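CalG4 (Micromonospora echinospora, PDB 3IA7) is a glycosyltransferase-like protein of the GT-B fold, built from two Rossmann-like domains that face each other across a cleft. Local coordinates at residues H33-D45 / A50-D62. Residues are numbered along the deposited sequence; the frame is centred on the assembly and turned at random.
With CA (calcium ion), chain C.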
ATOM      1  N   HIS A  33       7.935 -12.294 -14.799  1.00  9.18           N
ATOM      2  CA  HIS A  33       6.802 -13.067 -15.350  1.00  8.98           C
ATOM      3  C   HIS A  33       5.819 -12.205 -16.127  1.00  9.75           C
ATOM      4  O   HIS A  33       5.567 -11.053 -15.766  1.00 10.78           O
ATOM      5  CB  HIS A  33       6.106 -13.881 -14.255  1.00  9.04           C
ATOM      6  CG  HIS A  33       7.056 -14.769 -13.505  1.00 10.92           C
ATOM      7  ND1 HIS A  33       7.837 -15.709 -14.144  1.00 10.67           N
ATOM      8  CD2 HIS A  33       7.450 -14.772 -12.206  1.00 10.37           C
ATOM      9  CE1 HIS A  33       8.630 -16.291 -13.262  1.00 11.47           C
ATOM     10  NE2 HIS A  33       8.394 -15.759 -12.077  1.00 13.00           N
ATOM     11  N   ARG A  34       5.315 -12.765 -17.217  1.00  9.71           N
ATOM     12  CA  ARG A  34       4.271 -12.150 -18.036  1.00  8.88           C
ATOM     13  C   ARG A  34       2.925 -12.500 -17.398  1.00  8.64           C
ATOM     14  O   ARG A  34       2.557 -13.701 -17.296  1.00  8.08           O
ATOM     15  CB  ARG A  34       4.318 -12.736 -19.450  1.00  9.67           C
ATOM     16  CG  ARG A  34       3.197 -12.179 -20.329  1.00 10.21           C
ATOM     17  CD  ARG A  34       3.195 -12.807 -21.707  1.00 14.39           C
ATOM     18  NE  ARG A  34       1.994 -12.366 -22.420  1.00 12.87           N
ATOM     19  CZ  ARG A  34       1.577 -12.895 -23.565  1.00 14.58           C
ATOM     20  NH1 ARG A  34       2.227 -13.927 -24.102  1.00 13.45           N
ATOM     21  NH2 ARG A  34       0.495 -12.399 -24.157  1.00 17.03           N
ATOM     22  N   ILE A  35       2.215 -11.479 -16.926  1.00  8.66           N
ATOM     23  CA  ILE A  35       0.940 -11.672 -16.266  1.00  9.29           C
ATOM     24  C   ILE A  35      -0.216 -11.187 -17.129  1.00 10.25           C
ATOM     25  O   ILE A  35      -0.216 -10.043 -17.635  1.00 10.84           O
ATOM     26  CB  ILE A  35       0.856 -10.938 -14.884  1.00  9.45           C
ATOM     27  CG1 ILE A  35       2.167 -11.068 -14.078  1.00 10.46           C
ATOM     28  CG2 ILE A  35      -0.463 -11.383 -14.116  1.00 10.03           C
ATOM     29  CD1 ILE A  35       2.505 -12.586 -13.700  1.00  7.80           C
ATOM     30  N   THR A  36      -1.179 -12.080 -17.359  1.00  9.57           N
ATOM     31  CA  THR A  36      -2.396 -11.724 -18.043  1.00  9.66           C
ATOM     32  C   THR A  36      -3.496 -11.863 -16.992  1.00 10.48           C
ATOM     33  O   THR A  36      -3.439 -12.776 -16.164  1.00 10.55           O
ATOM     34  CB  THR A  36      -2.640 -12.671 -19.225  1.00 10.88           C
ATOM     35  OG1 THR A  36      -1.554 -12.546 -20.176  1.00 11.03           O
ATOM     36  CG2 THR A  36      -3.973 -12.349 -19.936  1.00  8.16           C
ATOM     37  N   TYR A  37      -4.494 -10.995 -17.033  1.00  8.93           N
ATOM     38  CA  TYR A  37      -5.420 -10.923 -15.926  1.00  9.01           C
ATOM     39  C   TYR A  37      -6.823 -10.675 -16.499  1.00  8.33           C
ATOM     40  O   TYR A  37      -7.043  -9.661 -17.200  1.00  8.73           O
ATOM     41  CB  TYR A  37      -4.982  -9.799 -14.951  1.00  8.54           C
ATOM     42  CG  TYR A  37      -5.654  -9.845 -13.561  1.00  9.96           C
ATOM     43  CD1 TYR A  37      -4.898 -10.027 -12.413  1.00 10.14           C
ATOM     44  CD2 TYR A  37      -7.023  -9.613 -13.408  1.00 11.99           C
ATOM     45  CE1 TYR A  37      -5.481 -10.052 -11.155  1.00 10.42           C
ATOM     46  CE2 TYR A  37      -7.642  -9.649 -12.132  1.00 10.23           C
ATOM     47  CZ  TYR A  37      -6.841  -9.886 -11.011  1.00 11.80           C
ATOM     48  OH  TYR A  37      -7.402  -9.866  -9.744  1.00 12.83           O
ATOM     49  N   VAL A  38      -7.748 -11.606 -16.200  1.00  8.35           N
ATOM     50  CA  VAL A  38      -9.137 -11.471 -16.645  1.00  8.95           C
ATOM     51  C   VAL A  38      -9.957 -10.632 -15.655  1.00  8.99           C
ATOM     52  O   VAL A  38     -10.117 -10.986 -14.444  1.00  9.21           O
ATOM     53  CB  VAL A  38      -9.809 -12.869 -16.883  1.00  7.13           C
ATOM     54  CG1 VAL A  38     -11.272 -12.738 -17.427  1.00  8.36           C
ATOM     55  CG2 VAL A  38      -8.913 -13.782 -17.812  1.00 11.32           C
ATOM     56  N   THR A  39     -10.501  -9.531 -16.172  1.00  9.01           N
ATOM     57  CA  THR A  39     -11.296  -8.642 -15.355  1.00  9.36           C
ATOM     58  C   THR A  39     -12.262  -7.807 -16.204  1.00  9.62           C
ATOM     59  O   THR A  39     -12.397  -8.050 -17.400  1.00  9.80           O
ATOM     60  CB  THR A  39     -10.415  -7.732 -14.440  1.00 10.63           C
ATOM     61  OG1 THR A  39     -11.258  -7.120 -13.443  1.00 12.70           O
ATOM     62  CG2 THR A  39      -9.624  -6.653 -15.325  1.00 11.71           C
ATOM     63  N   THR A  40     -12.986  -6.883 -15.578  1.00  8.99           N
ATOM     64  CA  THR A  40     -13.928  -6.052 -16.296  1.00  9.79           C
ATOM     65  C   THR A  40     -13.335  -4.658 -16.508  1.00  9.17           C
ATOM     66  O   THR A  40     -12.306  -4.340 -15.904  1.00  9.01           O
ATOM     67  CB  THR A  40     -15.251  -5.904 -15.503  1.00 10.44           C
ATOM     68  OG1 THR A  40     -15.003  -5.278 -14.222  1.00  9.03           O
ATOM     69  CG2 THR A  40     -15.957  -7.237 -15.351  1.00 10.86           C
ATOM     70  N   PRO A  41     -13.966  -3.839 -17.363  1.00  9.97           N
ATOM     71  CA  PRO A  41     -13.414  -2.519 -17.533  1.00 11.58           C
ATOM     72  C   PRO A  41     -13.258  -1.756 -16.203  1.00 11.14           C
ATOM     73  O   PRO A  41     -12.334  -0.962 -16.047  1.00 11.23           O
ATOM     74  CB  PRO A  41     -14.423  -1.865 -18.456  1.00 11.73           C
ATOM     75  CG  PRO A  41     -14.812  -3.036 -19.393  1.00 12.25           C
ATOM     76  CD  PRO A  41     -15.067  -4.095 -18.337  1.00 10.75           C
ATOM     77  N   LEU A  42     -14.170  -2.018 -15.262  1.00 10.02           N
ATOM     78  CA  LEU A  42     -14.158  -1.324 -13.954  1.00 11.04           C
ATOM     79  C   LEU A  42     -12.833  -1.471 -13.190  1.00  9.28           C
ATOM     80  O   LEU A  42     -12.447  -0.600 -12.418  1.00 10.35           O
ATOM     81  CB  LEU A  42     -15.324  -1.827 -13.072  1.00 11.53           C
ATOM     82  CG  LEU A  42     -15.572  -1.151 -11.705  1.00 10.56           C
ATOM     83  CD1 LEU A  42     -15.676   0.384 -11.787  1.00 11.91           C
ATOM     84  CD2 LEU A  42     -16.847  -1.785 -11.063  1.00 12.57           C
ATOM     85  N   PHE A  43     -12.190  -2.607 -13.338  1.00  8.81           N
ATOM     86  CA  PHE A  43     -10.901  -2.830 -12.695  1.00  9.10           C
ATOM     87  C   PHE A  43      -9.691  -2.937 -13.597  1.00  8.68           C
ATOM     88  O   PHE A  43      -8.595  -3.212 -13.079  1.00  7.99           O
ATOM     89  CB  PHE A  43     -10.995  -4.092 -11.847  1.00  9.25           C
ATOM     90  CG  PHE A  43     -11.940  -3.902 -10.722  1.00 12.26           C
ATOM     91  CD1 PHE A  43     -11.533  -3.231  -9.562  1.00 14.05           C
ATOM     92  CD2 PHE A  43     -13.290  -4.252 -10.880  1.00 13.76           C
ATOM     93  CE1 PHE A  43     -12.406  -2.987  -8.510  1.00 12.45           C
ATOM     94  CE2 PHE A  43     -14.199  -4.029  -9.834  1.00 16.81           C
ATOM     95  CZ  PHE A  43     -13.750  -3.376  -8.636  1.00 15.67           C
ATOM     96  N   ALA A  44      -9.891  -2.697 -14.910  1.00  8.68           N
ATOM     97  CA  ALA A  44      -8.839  -2.872 -15.914  1.00  8.17           C
ATOM     98  C   ALA A  44      -7.646  -1.933 -15.618  1.00  9.45           C
ATOM     99  O   ALA A  44      -6.466  -2.327 -15.744  1.00  8.82           O
ATOM    100  CB  ALA A  44      -9.426  -2.600 -17.330  1.00  8.93           C
ATOM    101  N   ASP A  45      -7.944  -0.681 -15.268  1.00  8.72           N
ATOM    102  CA  ASP A  45      -6.869   0.289 -14.976  1.00  9.28           C
ATOM    103  C   ASP A  45      -6.018  -0.110 -13.769  1.00  9.00           C
ATOM    104  O   ASP A  45      -4.780  -0.040 -13.817  1.00  8.70           O
ATOM    105  CB  ASP A  45      -7.401   1.704 -14.913  1.00  8.30           C
ATOM    106  CG  ASP A  45      -7.999   2.139 -16.255  1.00 11.06           C
ATOM    107  OD1 ASP A  45      -7.210   2.313 -17.214  1.00 13.94           O
ATOM    108  OD2 ASP A  45      -9.220   2.195 -16.360  1.00 12.77           O
ATOM    109  N   ALA A  50      -0.887  -2.521 -11.744  1.00  9.90           N
ATOM    110  CA  ALA A  50      -0.225  -3.581 -10.968  1.00 11.77           C
ATOM    111  C   ALA A  50       0.819  -4.384 -11.799  1.00 11.55           C
ATOM    112  O   ALA A  50       1.630  -5.149 -11.250  1.00 13.32           O
ATOM    113  CB  ALA A  50      -1.298  -4.540 -10.387  1.00 11.05           C
ATOM    114  N   GLY A  51       0.808  -4.213 -13.111  1.00 11.17           N
ATOM    115  CA  GLY A  51       1.796  -4.876 -13.976  1.00 11.97           C
ATOM    116  C   GLY A  51       1.217  -5.969 -14.890  1.00 12.15           C
ATOM    117  O   GLY A  51       1.970  -6.628 -15.583  1.00 13.93           O
ATOM    118  N   ALA A  52      -0.108  -6.131 -14.932  1.00 10.76           N
ATOM    119  CA  ALA A  52      -0.702  -7.151 -15.802  1.00 10.83           C
ATOM    120  C   ALA A  52      -1.298  -6.609 -17.085  1.00 10.76           C
ATOM    121  O   ALA A  52      -1.818  -5.467 -17.109  1.00 11.43           O
ATOM    122  CB  ALA A  52      -1.717  -7.959 -15.067  1.00  9.99           C
ATOM    123  N   GLU A  53      -1.278  -7.451 -18.131  1.00 10.33           N
ATOM    124  CA  GLU A  53      -2.068  -7.240 -19.345  1.00 12.06           C
ATOM    125  C   GLU A  53      -3.483  -7.700 -19.051  1.00 11.63           C
ATOM    126  O   GLU A  53      -3.636  -8.715 -18.385  1.00 13.28           O
ATOM    127  CB  GLU A  53      -1.561  -8.158 -20.477  1.00 11.37           C
ATOM    128  CG  GLU A  53      -0.204  -7.843 -21.032  1.00 17.75           C
ATOM    129  CD  GLU A  53       0.199  -8.864 -22.096  1.00 18.74           C
ATOM    130  OE1 GLU A  53       1.315  -9.427 -21.995  1.00 27.54           O
ATOM    131  OE2 GLU A  53      -0.639  -9.131 -22.992  1.00 24.64           O
ATOM    132  N   VAL A  54      -4.493  -7.046 -19.624  1.00 10.16           N
ATOM    133  CA  VAL A  54      -5.899  -7.336 -19.265  1.00 10.80           C
ATOM    134  C   VAL A  54      -6.613  -8.075 -20.423  1.00 10.01           C
ATOM    135  O   VAL A  54      -6.446  -7.721 -21.599  1.00  8.50           O
ATOM    136  CB  VAL A  54      -6.633  -6.047 -18.861  1.00 12.17           C
ATOM    137  CG1 VAL A  54      -8.214  -6.189 -18.855  1.00 13.05           C
ATOM    138  CG2 VAL A  54      -6.167  -5.577 -17.471  1.00 13.60           C
ATOM    139  N   VAL A  55      -7.392  -9.081 -20.053  1.00  7.88           N
ATOM    140  CA  VAL A  55      -8.367  -9.728 -20.917  1.00  8.20           C
ATOM    141  C   VAL A  55      -9.720  -9.338 -20.314  1.00  9.26           C
ATOM    142  O   VAL A  55     -10.036  -9.702 -19.154  1.00  9.27           O
ATOM    143  CB  VAL A  55      -8.214 -11.266 -20.889  1.00  7.31           C
ATOM    144  CG1 VAL A  55      -9.497 -11.956 -21.535  1.00  7.23           C
ATOM    145  CG2 VAL A  55      -6.919 -11.683 -21.629  1.00 10.18           C
ATOM    146  N   LEU A  56     -10.516  -8.584 -21.066  1.00  6.98           N
ATOM    147  CA  LEU A  56     -11.841  -8.152 -20.537  1.00  8.56           C
ATOM    148  C   LEU A  56     -12.910  -9.227 -20.662  1.00  8.71           C
ATOM    149  O   LEU A  56     -12.942  -9.988 -21.662  1.00  7.88           O
ATOM    150  CB  LEU A  56     -12.365  -6.914 -21.298  1.00  8.91           C
ATOM    151  CG  LEU A  56     -11.476  -5.675 -21.193  1.00  9.79           C
ATOM    152  CD1 LEU A  56     -12.049  -4.601 -22.139  1.00 13.97           C
ATOM    153  CD2 LEU A  56     -11.456  -5.194 -19.766  1.00 11.95           C
ATOM    154  N   TYR A  57     -13.781  -9.283 -19.650  1.00  8.39           N
ATOM    155  CA  TYR A  57     -15.003 -10.060 -19.750  1.00 10.67           C
ATOM    156  C   TYR A  57     -16.166  -9.135 -19.356  1.00 11.14           C
ATOM    157  O   TYR A  57     -15.971  -8.079 -18.718  1.00 10.44           O
ATOM    158  CB  TYR A  57     -14.899 -11.360 -18.882  1.00  9.46           C
ATOM    159  CG  TYR A  57     -15.281 -11.202 -17.405  1.00  9.89           C
ATOM    160  CD1 TYR A  57     -16.591 -11.496 -16.961  1.00  7.33           C
ATOM    161  CD2 TYR A  57     -14.358 -10.721 -16.460  1.00 10.39           C
ATOM    162  CE1 TYR A  57     -16.940 -11.364 -15.599  1.00  8.41           C
ATOM    163  CE2 TYR A  57     -14.714 -10.611 -15.109  1.00 10.53           C
ATOM    164  CZ  TYR A  57     -15.996 -10.946 -14.697  1.00  9.27           C
ATOM    165  OH  TYR A  57     -16.374 -10.775 -13.360  1.00 10.54           O
ATOM    166  N   LYS A  58     -17.363  -9.557 -19.759  1.00 11.41           N
ATOM    167  CA  LYS A  58     -18.592  -8.882 -19.458  1.00 13.20           C
ATOM    168  C   LYS A  58     -19.265  -9.593 -18.288  1.00 12.41           C
ATOM    169  O   LYS A  58     -19.618 -10.773 -18.370  1.00 10.96           O
ATOM    170  CB  LYS A  58     -19.511  -8.933 -20.675  1.00 13.68           C
ATOM    171  CG  LYS A  58     -20.950  -8.503 -20.358  1.00 18.22           C
ATOM    172  CD  LYS A  58     -21.065  -7.004 -20.319  1.00 21.32           C
ATOM    173  CE  LYS A  58     -22.553  -6.577 -20.295  1.00 22.31           C
ATOM    174  NZ  LYS A  58     -22.587  -5.095 -20.003  1.00 25.29           N
ATOM    175  N   SER A  59     -19.418  -8.856 -17.200  1.00 12.58           N
ATOM    176  CA  SER A  59     -20.027  -9.411 -15.996  1.00 12.56           C
ATOM    177  C   SER A  59     -21.512  -9.510 -16.064  1.00 13.48           C
ATOM    178  O   SER A  59     -22.202  -8.544 -16.466  1.00 12.90           O
ATOM    179  CB  SER A  59     -19.644  -8.573 -14.768  1.00 12.55           C
ATOM    180  OG  SER A  59     -20.114  -9.147 -13.575  1.00 13.92           O
ATOM    181  N   GLU A  60     -22.003 -10.663 -15.623  1.00 14.43           N
ATOM    182  CA  GLU A  60     -23.444 -10.866 -15.371  1.00 17.80           C
ATOM    183  C   GLU A  60     -24.034  -9.840 -14.409  1.00 19.52           C
ATOM    184  O   GLU A  60     -25.226  -9.542 -14.456  1.00 20.21           O
ATOM    185  CB  GLU A  60     -23.695 -12.279 -14.842  1.00 17.20           C
ATOM    186  CG  GLU A  60     -23.325 -13.356 -15.843  1.00 18.15           C
ATOM    187  CD  GLU A  60     -24.319 -13.469 -17.008  1.00 19.35           C
ATOM    188  OE1 GLU A  60     -25.532 -13.557 -16.772  1.00 16.24           O
ATOM    189  OE2 GLU A  60     -23.866 -13.453 -18.168  1.00 24.13           O
ATOM    190  N   PHE A  61     -23.179  -9.253 -13.586  1.00 21.97           N
ATOM    191  CA  PHE A  61     -23.614  -8.346 -12.535  1.00 24.91           C
ATOM    192  C   PHE A  61     -23.875  -6.906 -13.019  1.00 27.06           C
ATOM    193  O   PHE A  61     -24.304  -6.040 -12.236  1.00 27.73           O
ATOM    194  CB  PHE A  61     -22.629  -8.420 -11.362  1.00 24.59           C
ATOM    195  CG  PHE A  61     -22.606  -9.777 -10.693  1.00 24.50           C
ATOM    196  CD1 PHE A  61     -23.724 -10.238  -9.991  1.00 26.75           C
ATOM    197  CD2 PHE A  61     -21.504 -10.608 -10.795  1.00 25.00           C
ATOM    198  CE1 PHE A  61     -23.717 -11.481  -9.392  1.00 24.80           C
ATOM    199  CE2 PHE A  61     -21.502 -11.850 -10.213  1.00 24.65           C
ATOM    200  CZ  PHE A  61     -22.600 -12.287  -9.506  1.00 25.80           C
ATOM    201  N   ASP A  62     -23.627  -6.660 -14.303  1.00 28.01           N
ATOM    202  CA  ASP A  62     -23.993  -5.405 -14.918  1.00 30.41           C
ATOM    203  C   ASP A  62     -25.509  -5.280 -14.960  1.00 31.75           C
ATOM    204  O   ASP A  62     -26.046  -4.212 -14.697  1.00 32.55           O
ATOM    205  CB  ASP A  62     -23.389  -5.315 -16.325  1.00 29.88           C
ATOM    206  CG  ASP A  62     -21.901  -4.981 -16.281  1.00 29.42           C
ATOM    207  OD1 ASP A  62     -21.331  -5.028 -15.173  1.00 28.79           O
ATOM    208  OD2 ASP A  62     -21.321  -4.670 -17.338  1.00 31.05           O
TER
HETATM  209 CA    CA C 402     -11.301   1.367 -12.455  1.00 20.27          CA
HETATM  210  O   HOH W   1       2.985  -8.661 -17.153  1.00 21.40           O
HETATM  211  O   HOH W   2     -10.671   0.693 -14.704  1.00 18.68           O
HETATM  212  O   HOH W   3     -12.983   2.487 -13.801  1.00 18.80           O
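I35 O accepts from E53 N at 2.8 Å, and the CA of A52 leans on the same oxygen as a C-H donor. From there the parallel ladder climbs alternately: Y37 N gives to E53 O, V55 N to Y37 O, T39 N to V55 O, and Y57 N to T39 O. The V55 N-H reaches Y37 O from above the carbonyl plane, 42° out of it, while Y37 N lies almost in line with the C=O of E53, though that bond is bent at the hydrogen. At the solvent-exposed start, R34, extended from CG to NE, slants across the E53 side chain; NE meets OE1 at 3.0 Å in a salt bridge, on the syn side but tilted out of the carboxylate plane, guanidinium and carboxylate planes only 12° apart. On the face carrying T36 and V38, the CG2 methyls of T36 and V55 press together at 3.5 Å, tighter than usual. Helix 41-49 links strands 34-39 and 53-56 in a beta-alpha-beta crossover of the N-terminal Rossmann-like sheet, with 53-56 outermost within the chain, and packs on the face of V54 and L56. There A44 sets its CB against V54 CG1 and L56 CD2, the latter also touching P41. G51, the first residue past the helix to leave helical angles, has positive phi and closes the last turn in a Schellman motif; a water joins its O to I35 N. Beyond the ladder, Y57 CG lies between its own backbone N and carbonyl carbon (chi1 86°), which turns one ring face to T40 CG2, a CH-pi contact offset toward the rim, 3.9 Å from the centroid; Y57 OH is hydrogen-bonded to E86 OE2. L42 O binds calcium at 2.3 Å, a site completed by E46, waters, and Q225 and H297 of the second subunit.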